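PDB 5NO8: Baccell_00875 from Bacteroides cellulosilyticus DSM 14838, which is a polysaccharide lyase that probably removes the L-rhamnose caps attached to glucuronic acid on complex arabinogalactan proteins. Local coordinates for residues P382-V387 against K602-G607; W203-K208 against I592-G597. All blocks are in the same frame, centred on the assembly; numbering follows the deposited sequence.

Contact 1: P382-V387 against K602-G607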
loop_
_atom_site.group_PDB
_atom_site.type_symbol
_atom_site.label_atom_id
_atom_site.label_comp_id
_atom_site.label_asym_id
_atom_site.label_seq_id
_atom_site.Cartn_x
_atom_site.Cartn_y
_atom_site.Cartn_z
ATOM N N PRO A 382 -24.564 7.061 12.563
ATOM C CA PRO A 382 -23.880 8.042 11.697
ATOM C C PRO A 382 -22.414 7.661 11.410
ATOM O O PRO A 382 -21.701 7.214 12.313
ATOM C CB PRO A 382 -23.961 9.343 12.510
ATOM C CG PRO A 382 -24.025 8.888 13.935
ATOM C CD PRO A 382 -24.808 7.601 13.919
ATOM N N ASN A 383 -21.996 7.795 10.154
ATOM C CA ASN A 383 -20.585 7.612 9.774
ATOM C C ASN A 383 -20.251 8.457 8.534
ATOM O O ASN A 383 -21.136 9.095 7.954
ATOM C CB ASN A 383 -20.252 6.108 9.589
ATOM C CG ASN A 383 -21.085 5.426 8.503
ATOM O OD1 ASN A 383 -20.903 5.685 7.305
ATOM N ND2 ASN A 383 -21.970 4.507 8.915
ATOM N N CYS A 384 -18.984 8.459 8.126
ATOM C CA CYS A 384 -18.521 9.351 7.048
ATOM C C CYS A 384 -19.009 8.973 5.630
ATOM O O CYS A 384 -18.984 9.833 4.747
ATOM C CB CYS A 384 -16.991 9.441 7.044
ATOM S SG CYS A 384 -16.194 7.926 6.446
ATOM N N ASN A 385 -19.414 7.709 5.401
ATOM C CA ASN A 385 -19.950 7.272 4.084
ATOM C C ASN A 385 -20.707 5.921 4.178
ATOM O O ASN A 385 -20.121 4.851 3.925
ATOM C CB ASN A 385 -18.820 7.205 3.024
ATOM C CG ASN A 385 -19.330 7.413 1.599
ATOM O OD1 ASN A 385 -20.114 8.327 1.332
ATOM N ND2 ASN A 385 -18.871 6.573 0.676
ATOM N N PRO A 386 -22.016 5.965 4.541
ATOM C CA PRO A 386 -22.835 4.755 4.723
ATOM C C PRO A 386 -22.712 3.701 3.617
ATOM O O PRO A 386 -22.664 2.506 3.924
ATOM C CB PRO A 386 -24.261 5.306 4.763
ATOM C CG PRO A 386 -24.105 6.656 5.373
ATOM C CD PRO A 386 -22.788 7.186 4.871
ATOM N N VAL A 387 -22.655 4.133 2.358
ATOM C CA VAL A 387 -22.673 3.200 1.222
ATOM C C VAL A 387 -21.462 2.233 1.253
ATOM O O VAL A 387 -21.558 1.089 0.803
ATOM C CB VAL A 387 -22.798 3.950 -0.132
ATOM C CG1 VAL A 387 -21.523 4.716 -0.480
ATOM C CG2 VAL A 387 -23.177 2.996 -1.258
ATOM N N LYS A 602 -13.754 1.737 10.711
ATOM C CA LYS A 602 -14.380 2.334 11.877
ATOM C C LYS A 602 -13.735 3.662 12.295
ATOM O O LYS A 602 -14.437 4.587 12.711
ATOM C CB LYS A 602 -14.302 1.398 13.084
ATOM C CG LYS A 602 -15.203 1.869 14.224
ATOM C CD LYS A 602 -15.278 0.835 15.326
ATOM C CE LYS A 602 -16.346 1.162 16.351
ATOM N NZ LYS A 602 -16.152 0.312 17.560
ATOM N N ARG A 603 -12.406 3.739 12.224
ATOM C CA ARG A 603 -11.675 4.923 12.717
ATOM C C ARG A 603 -11.647 6.082 11.718
ATOM O O ARG A 603 -11.196 7.192 12.076
ATOM C CB ARG A 603 -10.252 4.538 13.083
ATOM C CG ARG A 603 -10.146 3.527 14.213
ATOM C CD ARG A 603 -10.607 4.041 15.559
ATOM N NE ARG A 603 -10.449 2.964 16.544
ATOM C CZ ARG A 603 -9.287 2.563 17.080
ATOM N NH1 ARG A 603 -8.128 3.173 16.784
ATOM N NH2 ARG A 603 -9.288 1.551 17.945
ATOM N N GLU A 604 -12.055 5.802 10.471
ATOM C CA GLU A 604 -12.235 6.805 9.410
ATOM C C GLU A 604 -10.972 7.648 9.162
ATOM O O GLU A 604 -11.048 8.842 8.889
ATOM C CB GLU A 604 -13.458 7.684 9.722
ATOM C CG GLU A 604 -14.740 6.859 9.858
ATOM C CD GLU A 604 -15.988 7.703 10.085
ATOM O OE1 GLU A 604 -15.867 8.934 10.265
ATOM O OE2 GLU A 604 -17.100 7.124 10.078
ATOM N N LEU A 605 -9.809 7.019 9.274
ATOM C CA LEU A 605 -8.530 7.728 9.100
ATOM C C LEU A 605 -8.018 7.634 7.672
ATOM O O LEU A 605 -7.674 6.539 7.205
ATOM C CB LEU A 605 -7.461 7.143 10.022
ATOM C CG LEU A 605 -7.107 7.814 11.332
ATOM C CD1 LEU A 605 -5.922 7.081 11.957
ATOM C CD2 LEU A 605 -6.737 9.270 11.111
ATOM N N PHE A 606 -7.924 8.769 6.980
ATOM C CA PHE A 606 -7.091 8.853 5.798
ATOM C C PHE A 606 -5.655 8.560 6.223
ATOM O O PHE A 606 -5.297 8.727 7.383
ATOM C CB PHE A 606 -7.127 10.248 5.166
ATOM C CG PHE A 606 -8.355 10.523 4.357
ATOM C CD1 PHE A 606 -8.503 9.959 3.112
ATOM C CD2 PHE A 606 -9.365 11.356 4.852
ATOM C CE1 PHE A 606 -9.636 10.207 2.343
ATOM C CE2 PHE A 606 -10.491 11.621 4.090
ATOM C CZ PHE A 606 -10.631 11.038 2.834
ATOM N N GLY A 607 -4.854 8.130 5.274
ATOM C CA GLY A 607 -3.439 7.883 5.482
ATOM C C GLY A 607 -3.014 6.507 5.020
ATOM O O GLY A 607 -3.859 5.631 4.745
#

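Contact 2: W203-K208 against I592-G597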
loop_
_atom_site.group_PDB
_atom_site.type_symbol
_atom_site.label_atom_id
_atom_site.label_comp_id
_atom_site.label_asym_id
_atom_site.label_seq_id
_atom_site.Cartn_x
_atom_site.Cartn_y
_atom_site.Cartn_z
ATOM N N TRP A 203 0.838 14.503 7.483
ATOM C CA TRP A 203 0.077 15.695 7.834
ATOM C C TRP A 203 -0.818 16.115 6.668
ATOM O O TRP A 203 -0.525 15.790 5.521
ATOM C CB TRP A 203 1.018 16.858 8.222
ATOM C CG TRP A 203 1.828 16.580 9.412
ATOM C CD1 TRP A 203 3.094 16.094 9.444
ATOM C CD2 TRP A 203 1.422 16.731 10.753
ATOM N NE1 TRP A 203 3.514 15.957 10.741
ATOM C CE2 TRP A 203 2.500 16.324 11.568
ATOM C CE3 TRP A 203 0.250 17.189 11.359
ATOM C CZ2 TRP A 203 2.444 16.366 12.966
ATOM C CZ3 TRP A 203 0.174 17.194 12.721
ATOM C CH2 TRP A 203 1.272 16.798 13.521
ATOM N N GLU A 204 -1.904 16.821 7.001
ATOM C CA GLU A 204 -2.841 17.433 6.026
ATOM C C GLU A 204 -3.644 16.423 5.183
ATOM O O GLU A 204 -3.680 16.462 3.937
ATOM C CB GLU A 204 -2.128 18.444 5.141
ATOM C CG GLU A 204 -1.426 19.556 5.902
ATOM C CD GLU A 204 -2.401 20.439 6.671
ATOM O OE1 GLU A 204 -3.561 20.563 6.233
ATOM O OE2 GLU A 204 -2.033 20.993 7.723
ATOM N N ARG A 205 -4.301 15.522 5.884
ATOM C CA ARG A 205 -5.334 14.699 5.269
ATOM C C ARG A 205 -6.714 15.151 5.750
ATOM O O ARG A 205 -6.861 15.686 6.858
ATOM C CB ARG A 205 -5.113 13.232 5.596
ATOM C CG ARG A 205 -3.754 12.704 5.149
ATOM C CD ARG A 205 -3.492 12.860 3.652
ATOM N NE ARG A 205 -4.499 12.252 2.757
ATOM C CZ ARG A 205 -4.519 10.981 2.333
ATOM N NH1 ARG A 205 -3.594 10.101 2.726
ATOM N NH2 ARG A 205 -5.505 10.560 1.522
ATOM N N GLY A 206 -7.723 14.890 4.931
ATOM C CA GLY A 206 -9.108 15.252 5.281
ATOM C C GLY A 206 -10.007 15.322 4.076
ATOM O O GLY A 206 -9.544 15.536 2.952
ATOM N N ARG A 207 -11.304 15.181 4.324
ATOM C CA ARG A 207 -12.311 15.302 3.276
ATOM C C ARG A 207 -12.175 16.635 2.528
ATOM O O ARG A 207 -12.277 16.673 1.299
ATOM C CB ARG A 207 -13.706 15.136 3.887
ATOM N N LYS A 208 -11.887 17.706 3.264
ATOM C CA LYS A 208 -11.691 19.051 2.674
ATOM C C LYS A 208 -10.241 19.369 2.263
ATOM O O LYS A 208 -9.924 20.520 1.916
ATOM C CB LYS A 208 -12.160 20.107 3.673
ATOM N N ILE A 592 1.420 1.281 -2.671
ATOM C CA ILE A 592 1.018 2.461 -1.963
ATOM C C ILE A 592 -0.474 2.678 -2.174
ATOM O O ILE A 592 -0.942 2.775 -3.302
ATOM C CB ILE A 592 1.755 3.716 -2.449
ATOM C CG1 ILE A 592 3.261 3.621 -2.159
ATOM C CG2 ILE A 592 1.153 4.965 -1.781
ATOM C CD1 ILE A 592 4.076 4.621 -2.954
ATOM N N ARG A 593 -1.196 2.693 -1.067
ATOM C CA ARG A 593 -2.612 3.039 -0.988
ATOM C C ARG A 593 -2.767 3.785 0.331
ATOM O O ARG A 593 -2.064 3.495 1.306
ATOM C CB ARG A 593 -3.496 1.791 -1.032
ATOM C CG ARG A 593 -3.244 0.907 -2.249
ATOM C CD ARG A 593 -4.167 -0.321 -2.358
ATOM N NE ARG A 593 -5.564 0.075 -2.258
ATOM C CZ ARG A 593 -6.285 0.607 -3.253
ATOM N NH1 ARG A 593 -5.786 0.731 -4.473
ATOM N NH2 ARG A 593 -7.515 1.006 -3.020
ATOM N N HIS A 594 -3.633 4.778 0.376
ATOM C CA HIS A 594 -3.642 5.702 1.521
ATOM C C HIS A 594 -4.971 6.402 1.811
ATOM O O HIS A 594 -5.006 7.455 2.449
ATOM C CB HIS A 594 -2.492 6.707 1.405
ATOM C CG HIS A 594 -2.525 7.548 0.161
ATOM N ND1 HIS A 594 -3.527 8.469 -0.102
ATOM C CD2 HIS A 594 -1.679 7.601 -0.888
ATOM C CE1 HIS A 594 -3.280 9.051 -1.260
ATOM N NE2 HIS A 594 -2.151 8.569 -1.744
ATOM N N TRP A 595 -6.077 5.771 1.443
ATOM C CA TRP A 595 -7.411 6.356 1.687
ATOM C C TRP A 595 -8.499 5.415 2.216
ATOM O O TRP A 595 -9.527 5.885 2.706
ATOM C CB TRP A 595 -7.891 7.027 0.385
ATOM C CG TRP A 595 -7.899 6.087 -0.737
ATOM C CD1 TRP A 595 -8.912 5.250 -1.107
ATOM C CD2 TRP A 595 -6.823 5.840 -1.627
ATOM N NE1 TRP A 595 -8.521 4.500 -2.185
ATOM C CE2 TRP A 595 -7.232 4.826 -2.507
ATOM C CE3 TRP A 595 -5.547 6.373 -1.762
ATOM C CZ2 TRP A 595 -6.410 4.349 -3.510
ATOM C CZ3 TRP A 595 -4.729 5.890 -2.743
ATOM C CH2 TRP A 595 -5.158 4.879 -3.602
ATOM N N ASP A 596 -8.293 4.101 2.169
ATOM C CA ASP A 596 -9.397 3.187 2.466
ATOM C C ASP A 596 -9.778 3.126 3.930
ATOM O O ASP A 596 -10.907 2.756 4.244
ATOM C CB ASP A 596 -9.112 1.788 1.906
ATOM C CG ASP A 596 -9.157 1.767 0.403
ATOM O OD1 ASP A 596 -10.278 1.977 -0.114
ATOM O OD2 ASP A 596 -8.095 1.593 -0.258
ATOM N N GLY A 597 -8.857 3.478 4.830
ATOM C CA GLY A 597 -9.195 3.607 6.238
ATOM C C GLY A 597 -10.301 4.609 6.503
ATOM O O GLY A 597 -11.079 4.447 7.446
#

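Contact 1: P382-V387 against K602-G607
C384 and E604 face each other with their CA atoms 7.2 Å apart, and E604 itself sits in a left-handed backbone conformation. This is a loop-to-loop contact at the surface of the helix-rich C-terminal half. One loop leads into helix 396-409. The other follows helix 596-600. The carboxylate of E604 does the bridging. Its CG lies anti to the carbonyl carbon (chi1 -58°), and the chain then runs out extended to the other loop. There E604 OE2 accepts a hydrogen bond from C384 N at 3.0 Å, with an N-H...O angle of 156°. The amide comes from above the carboxylate plane, 48° out of it. E604 OE2 also packs against N383 CB at 3.3 Å. The N383 amide is occupied on its own side: OD1 takes a weak bond from N385 N, closing an Asx turn, and ND2 bonds to the hydroxyl of Y377. The second loop is tied down by K602, which forms salt bridges with D370 and E372. With an alanine in place of E604, C384 N would probably lose this acceptor and a gap would open under the cysteine side chain. The C384 side chain lies over the face of the carboxylate from which its own N-H comes, with C384 CB 3.4 Å from E604 OE1 and C384 SG 3.7 Å from E604 CD.

Contact 2: W203-K208 against I592-G597
The carbonyl of H594 receives the guanidinium of R205. NH1 of R205 gives the main bond to H594 O, 3.0 Å long and 138° at the hydrogen, with the donor tilted 25° from the carbonyl plane. R205 NH2 adds two weak bonds, to H594 O and to H594 ND1, each at 3.3 Å. Beyond these, R205 NH2 has a further acceptor in the carbonyl of N211, and H594 O also takes the backbone N-H of G607. The guanidinium stands almost upright to the imidazole, their planes 85° apart. The R205 chain bends at chi2 and chi3 to reach it.

The contact is buried and joins the loop after strand 199-203, in the strand-rich N-terminal part, to the start of helix 596-600 in the helical part. W595 occupies the N-cap position of that helix. The edge of the W595 ring meets a face of H594, with W595 CE3 3.3 Å above the imidazole plane and toward its rim; W595 CZ2 sits likewise over a face of the R593 guanidinium. R593 NH2 forms a salt bridge with D596, its hydrogen bond of 2.9 Å running from R593 NH2 to the syn lone pair of D596 OD2. A bound glycerol, probably from the crystallisation liquor, hydrogen-bonds to R593 NH2, W595 NE1 and D596 OD1.

From the N terminus the chain meets 203-208 first, then 382-387, then 592-597 and finally 602-607. The segments alternate, so the two contacts cross. Contact 2 closes a loop of 383 residues and ties the strand-rich N-terminal part to the helical part. Contact 1 closes a loop of 214 residues that holds helices and no strand, and stays within the helical part. Only residues 598-601, mostly the rest of helix 596-600, separate 592-597 from 602-607. The contacts touch directly: the F606 ring packs against R205, with F606 CD1 3.4 Å from R205 NH2. Their centres are about 11 Å apart.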